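Local coordinates for protein glutathionyl-hydroquinone reductase PcpF (Sphingobium chlorophenolicum, PDB 4FQU) that catalyses the glutathione-dependent reduction of glutathionyl-hydroquinones to hydroquinones during breakdown of the pollutant pentachlorophenol, at residues G43-A56 and I122-L134. Sequence-based numbering, arbitrary orientation.
Sequences GRYHLYAGFACPWA and IPILWDKVEKRIL
Arg44 and Asp127 meet through matching first torsions: each sets CG anti to its own backbone nitrogen (chi1 163° and 179°), and the arginine then bends at chi2 and chi3 to bring NH1 back to the carboxylate. NH1 of Arg44 forms a salt bridge with OD2 of Asp127, its exact length not secure at this resolution, and a weak bond to Asp127 OD1 at 2.8 Å, although guanidinium and carboxylate planes stand 60° apart. OD1 of Asp127 also accepts a straight bond from the backbone N of Glu130 at 2.9 Å, the Asx motif of the turn; coming from above the carboxylate plane, it probably limits the group's turning. Tyr45 lies beside this pair, one face of its ring carrying Arg44 CG over the centre. With an alanine in place of Arg44, Asp127 would probably lose its charge partner across the strands. Strands 45-49 and 124-127 run antiparallel, with His46 N to Trp126 O at 3.0 Å and Tyr48 N to Ile124 O at 3.1 Å. Tyr48 CB packs 3.9 Å from Ile124 CB on the face covered by helix 106-112, whereas Leu47 and Leu125 occupy the other. Ile122, a probable glutathione-binding residue, places CG1 3.9 Å from SG of Cys53, the probable nucleophile, and Pro123, after a cis peptide bond, rests on Ala56. Strand 45-49 running into the cysteine loop, paired with a strand that begins just after a cis-proline, is characteristic of the thioredoxin-like domain of glutathione transferases.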
loop_
_atom_site.group_PDB
_atom_site.type_symbol
_atom_site.label_atom_id
_atom_site.label_comp_id
_atom_site.label_asym_id
_atom_site.label_seq_id
_atom_site.Cartn_x
_atom_site.Cartn_y
_atom_site.Cartn_z
ATOM N N GLY A 43 -30.264 29.250 9.002
ATOM C CA GLY A 43 -29.473 30.007 9.957
ATOM C C GLY A 43 -29.357 29.512 11.397
ATOM O O GLY A 43 -28.667 30.144 12.206
ATOM N N ARG A 44 -30.015 28.402 11.745
ATOM C CA ARG A 44 -30.005 27.930 13.138
ATOM C C ARG A 44 -28.873 26.937 13.398
ATOM O O ARG A 44 -28.211 27.019 14.439
ATOM C CB ARG A 44 -31.357 27.366 13.567
ATOM C CG ARG A 44 -31.299 26.508 14.842
ATOM C CD ARG A 44 -31.874 27.152 16.137
ATOM N NE ARG A 44 -33.145 26.555 16.582
ATOM C CZ ARG A 44 -33.340 25.842 17.696
ATOM N NH1 ARG A 44 -32.351 25.602 18.549
ATOM N NH2 ARG A 44 -34.564 25.383 17.960
ATOM N N TYR A 45 -28.616 26.035 12.453
ATOM C CA TYR A 45 -27.643 24.959 12.700
ATOM C C TYR A 45 -26.318 25.112 11.964
ATOM O O TYR A 45 -26.285 25.691 10.879
ATOM C CB TYR A 45 -28.274 23.597 12.396
ATOM C CG TYR A 45 -29.480 23.354 13.250
ATOM C CD1 TYR A 45 -29.331 23.039 14.575
ATOM C CD2 TYR A 45 -30.760 23.512 12.755
ATOM C CE1 TYR A 45 -30.415 22.850 15.394
ATOM C CE2 TYR A 45 -31.864 23.332 13.569
ATOM C CZ TYR A 45 -31.679 22.992 14.896
ATOM O OH TYR A 45 -32.729 22.784 15.759
ATOM N N HIS A 46 -25.236 24.596 12.562
ATOM C CA HIS A 46 -23.847 24.759 12.085
ATOM C C HIS A 46 -23.181 23.388 11.987
ATOM O O HIS A 46 -23.250 22.602 12.960
ATOM C CB HIS A 46 -23.067 25.605 13.075
ATOM C CG HIS A 46 -21.700 25.981 12.609
ATOM N ND1 HIS A 46 -21.471 26.978 11.682
ATOM C CD2 HIS A 46 -20.480 25.514 12.963
ATOM C CE1 HIS A 46 -20.174 27.103 11.477
ATOM N NE2 HIS A 46 -19.549 26.228 12.248
ATOM N N LEU A 47 -22.571 23.091 10.830
ATOM C CA LEU A 47 -21.913 21.798 10.579
ATOM C C LEU A 47 -20.420 21.885 10.793
ATOM O O LEU A 47 -19.752 22.732 10.198
ATOM C CB LEU A 47 -22.104 21.392 9.142
ATOM C CG LEU A 47 -22.037 19.923 8.721
ATOM C CD1 LEU A 47 -21.085 19.727 7.603
ATOM C CD2 LEU A 47 -21.692 19.014 9.864
ATOM N N TYR A 48 -19.881 21.026 11.643
ATOM C CA TYR A 48 -18.439 20.891 11.760
ATOM C C TYR A 48 -18.033 19.674 10.934
ATOM O O TYR A 48 -18.683 18.643 11.027
ATOM C CB TYR A 48 -18.078 20.644 13.206
ATOM C CG TYR A 48 -18.079 21.883 14.027
ATOM C CD1 TYR A 48 -19.095 22.118 14.962
ATOM C CD2 TYR A 48 -17.054 22.829 13.902
ATOM C CE1 TYR A 48 -19.101 23.270 15.752
ATOM C CE2 TYR A 48 -17.057 24.000 14.702
ATOM C CZ TYR A 48 -18.086 24.201 15.614
ATOM O OH TYR A 48 -18.121 25.320 16.394
ATOM N N ALA A 49 -17.002 19.769 10.106
ATOM C CA ALA A 49 -16.673 18.628 9.259
ATOM C C ALA A 49 -15.286 18.768 8.636
ATOM O O ALA A 49 -14.478 19.568 9.070
ATOM C CB ALA A 49 -17.726 18.434 8.183
ATOM N N GLY A 50 -14.999 17.981 7.612
ATOM C CA GLY A 50 -13.695 18.046 7.002
ATOM C C GLY A 50 -13.636 17.232 5.745
ATOM O O GLY A 50 -14.590 16.574 5.342
ATOM N N PHE A 51 -12.488 17.256 5.106
ATOM C CA PHE A 51 -12.400 16.596 3.831
ATOM C C PHE A 51 -11.841 15.173 3.977
ATOM O O PHE A 51 -11.990 14.348 3.060
ATOM C CB PHE A 51 -11.573 17.440 2.860
ATOM C CG PHE A 51 -12.372 18.475 2.118
ATOM C CD1 PHE A 51 -13.355 18.111 1.231
ATOM C CD2 PHE A 51 -12.147 19.807 2.305
ATOM C CE1 PHE A 51 -14.089 19.081 0.553
ATOM C CE2 PHE A 51 -12.886 20.742 1.636
ATOM C CZ PHE A 51 -13.829 20.392 0.762
ATOM N N ALA A 52 -11.218 14.877 5.121
ATOM C CA ALA A 52 -10.559 13.590 5.273
ATOM C C ALA A 52 -11.571 12.506 5.614
ATOM O O ALA A 52 -11.651 11.489 4.902
ATOM C CB ALA A 52 -9.506 13.685 6.305
ATOM N N CYS A 53 -12.343 12.745 6.685
ATOM C CA CYS A 53 -13.358 11.831 7.228
ATOM C C CYS A 53 -14.406 11.400 6.216
ATOM O O CYS A 53 -15.115 12.246 5.686
ATOM C CB CYS A 53 -14.100 12.581 8.318
ATOM S SG CYS A 53 -14.654 11.572 9.586
ATOM N N PRO A 54 -14.540 10.090 5.946
ATOM C CA PRO A 54 -15.591 9.658 5.015
ATOM C C PRO A 54 -16.948 9.640 5.714
ATOM O O PRO A 54 -17.992 9.476 5.098
ATOM C CB PRO A 54 -15.176 8.249 4.675
ATOM C CG PRO A 54 -14.587 7.776 5.908
ATOM C CD PRO A 54 -13.819 8.937 6.496
ATOM N N TRP A 55 -16.939 9.814 7.024
ATOM C CA TRP A 55 -18.190 9.817 7.750
ATOM C C TRP A 55 -18.697 11.223 7.596
ATOM O O TRP A 55 -19.892 11.415 7.422
ATOM C CB TRP A 55 -18.016 9.478 9.243
ATOM C CG TRP A 55 -17.240 8.219 9.499
ATOM C CD1 TRP A 55 -15.936 8.130 9.910
ATOM C CD2 TRP A 55 -17.693 6.872 9.323
ATOM N NE1 TRP A 55 -15.553 6.810 9.987
ATOM C CE2 TRP A 55 -16.616 6.023 9.634
ATOM C CE3 TRP A 55 -18.879 6.311 8.896
ATOM C CZ2 TRP A 55 -16.701 4.663 9.551
ATOM C CZ3 TRP A 55 -18.954 4.957 8.814
ATOM C CH2 TRP A 55 -17.869 4.144 9.136
ATOM N N ALA A 56 -17.799 12.211 7.651
ATOM C CA ALA A 56 -18.258 13.600 7.545
ATOM C C ALA A 56 -18.684 13.883 6.111
ATOM O O ALA A 56 -19.669 14.628 5.851
ATOM C CB ALA A 56 -17.199 14.582 7.991
ATOM N N ILE A 122 -15.927 14.294 14.249
ATOM C CA ILE A 122 -16.799 14.977 13.289
ATOM C C ILE A 122 -17.546 13.917 12.537
ATOM O O ILE A 122 -17.057 12.805 12.446
ATOM C CB ILE A 122 -16.011 15.805 12.278
ATOM C CG1 ILE A 122 -15.076 14.919 11.465
ATOM C CG2 ILE A 122 -15.212 16.905 12.963
ATOM C CD1 ILE A 122 -13.878 15.722 10.880
ATOM N N PRO A 123 -18.699 14.251 11.950
ATOM C CA PRO A 123 -19.375 15.540 11.859
ATOM C C PRO A 123 -20.213 15.847 13.089
ATOM O O PRO A 123 -20.619 14.901 13.767
ATOM C CB PRO A 123 -20.312 15.339 10.671
ATOM C CG PRO A 123 -20.608 13.920 10.683
ATOM C CD PRO A 123 -19.313 13.277 11.036
ATOM N N ILE A 124 -20.467 17.131 13.360
ATOM C CA ILE A 124 -21.231 17.566 14.518
ATOM C C ILE A 124 -22.270 18.510 13.983
ATOM O O ILE A 124 -21.930 19.406 13.238
ATOM C CB ILE A 124 -20.347 18.366 15.475
ATOM C CG1 ILE A 124 -19.146 17.533 15.885
ATOM C CG2 ILE A 124 -21.132 18.824 16.686
ATOM C CD1 ILE A 124 -18.148 18.249 16.781
ATOM N N LEU A 125 -23.533 18.329 14.318
ATOM C CA LEU A 125 -24.508 19.303 13.915
ATOM C C LEU A 125 -24.769 20.108 15.154
ATOM O O LEU A 125 -25.242 19.584 16.138
ATOM C CB LEU A 125 -25.768 18.622 13.399
ATOM C CG LEU A 125 -26.921 19.494 12.915
ATOM C CD1 LEU A 125 -26.518 20.179 11.691
ATOM C CD2 LEU A 125 -28.107 18.668 12.633
ATOM N N TRP A 126 -24.426 21.387 15.098
ATOM C CA TRP A 126 -24.382 22.245 16.292
ATOM C C TRP A 126 -25.611 23.140 16.352
ATOM O O TRP A 126 -25.962 23.750 15.359
ATOM C CB TRP A 126 -23.116 23.098 16.258
ATOM C CG TRP A 126 -22.999 24.134 17.264
ATOM C CD1 TRP A 126 -23.387 25.397 17.122
ATOM C CD2 TRP A 126 -22.416 24.040 18.565
ATOM N NE1 TRP A 126 -23.116 26.122 18.251
ATOM C CE2 TRP A 126 -22.510 25.305 19.155
ATOM C CE3 TRP A 126 -21.830 23.010 19.291
ATOM C CZ2 TRP A 126 -22.070 25.571 20.425
ATOM C CZ3 TRP A 126 -21.376 23.278 20.549
ATOM C CH2 TRP A 126 -21.507 24.554 21.106
ATOM N N ASP A 127 -26.297 23.211 17.482
ATOM C CA ASP A 127 -27.457 24.055 17.536
ATOM C C ASP A 127 -27.047 25.470 18.011
ATOM O O ASP A 127 -26.737 25.652 19.187
ATOM C CB ASP A 127 -28.455 23.438 18.476
ATOM C CG ASP A 127 -29.691 24.262 18.615
ATOM O OD1 ASP A 127 -29.573 25.511 18.525
ATOM O OD2 ASP A 127 -30.778 23.636 18.768
ATOM N N LYS A 128 -27.034 26.468 17.115
ATOM C CA LYS A 128 -26.395 27.756 17.414
ATOM C C LYS A 128 -27.141 28.466 18.530
ATOM O O LYS A 128 -26.551 29.203 19.323
ATOM C CB LYS A 128 -26.379 28.666 16.188
ATOM C CG LYS A 128 -25.646 28.195 14.896
ATOM C CD LYS A 128 -25.234 29.423 14.010
ATOM C CE LYS A 128 -24.673 29.191 12.604
ATOM N NZ LYS A 128 -25.721 29.219 11.504
ATOM N N VAL A 129 -28.449 28.252 18.583
ATOM C CA VAL A 129 -29.293 28.894 19.590
ATOM C C VAL A 129 -29.126 28.271 20.976
ATOM O O VAL A 129 -29.031 28.962 21.979
ATOM C CB VAL A 129 -30.783 28.793 19.210
ATOM C CG1 VAL A 129 -31.662 29.223 20.318
ATOM C CG2 VAL A 129 -31.064 29.589 18.011
ATOM N N GLU A 130 -29.122 26.955 21.049
ATOM C CA GLU A 130 -29.011 26.298 22.336
ATOM C C GLU A 130 -27.520 26.084 22.655
ATOM O O GLU A 130 -27.152 25.541 23.684
ATOM C CB GLU A 130 -29.833 25.002 22.326
ATOM C CG GLU A 130 -31.273 25.248 21.860
ATOM C CD GLU A 130 -32.333 24.265 22.399
ATOM O OE1 GLU A 130 -31.993 23.146 22.894
ATOM O OE2 GLU A 130 -33.536 24.644 22.301
ATOM N N LYS A 131 -26.659 26.559 21.770
ATOM C CA LYS A 131 -25.230 26.603 22.057
ATOM C C LYS A 131 -24.699 25.257 22.517
ATOM O O LYS A 131 -24.166 25.139 23.598
ATOM C CB LYS A 131 -24.931 27.701 23.089
ATOM C CG LYS A 131 -25.059 29.115 22.544
ATOM C CD LYS A 131 -24.929 30.162 23.619
ATOM C CE LYS A 131 -24.879 31.570 22.975
ATOM N NZ LYS A 131 -23.508 32.004 22.425
ATOM N N ARG A 132 -24.854 24.246 21.671
ATOM C CA ARG A 132 -24.618 22.851 22.048
ATOM C C ARG A 132 -24.710 21.951 20.834
ATOM O O ARG A 132 -25.143 22.409 19.762
ATOM C CB ARG A 132 -25.671 22.383 23.036
ATOM C CG ARG A 132 -27.041 22.273 22.451
ATOM C CD ARG A 132 -27.964 21.777 23.519
ATOM N NE ARG A 132 -29.281 21.442 23.005
ATOM C CZ ARG A 132 -29.574 20.261 22.469
ATOM N NH1 ARG A 132 -28.623 19.319 22.374
ATOM N NH2 ARG A 132 -30.802 20.024 22.016
ATOM N N ILE A 133 -24.298 20.687 21.009
ATOM C CA ILE A 133 -24.425 19.673 19.961
ATOM C C ILE A 133 -25.800 19.023 19.817
ATOM O O ILE A 133 -26.355 18.455 20.755
ATOM C CB ILE A 133 -23.394 18.575 20.088
ATOM C CG1 ILE A 133 -22.014 19.172 19.825
ATOM C CG2 ILE A 133 -23.772 17.456 19.123
ATOM C CD1 ILE A 133 -20.865 18.221 19.815
ATOM N N LEU A 134 -26.362 19.097 18.630
ATOM C CA LEU A 134 -27.684 18.576 18.494
ATOM C C LEU A 134 -27.563 17.107 18.238
ATOM O O LEU A 134 -28.324 16.323 18.761
ATOM C CB LEU A 134 -28.436 19.231 17.352
ATOM C CG LEU A 134 -29.715 18.409 17.160
ATOM C CD1 LEU A 134 -30.663 18.746 18.249
ATOM C CD2 LEU A 134 -30.344 18.593 15.811
#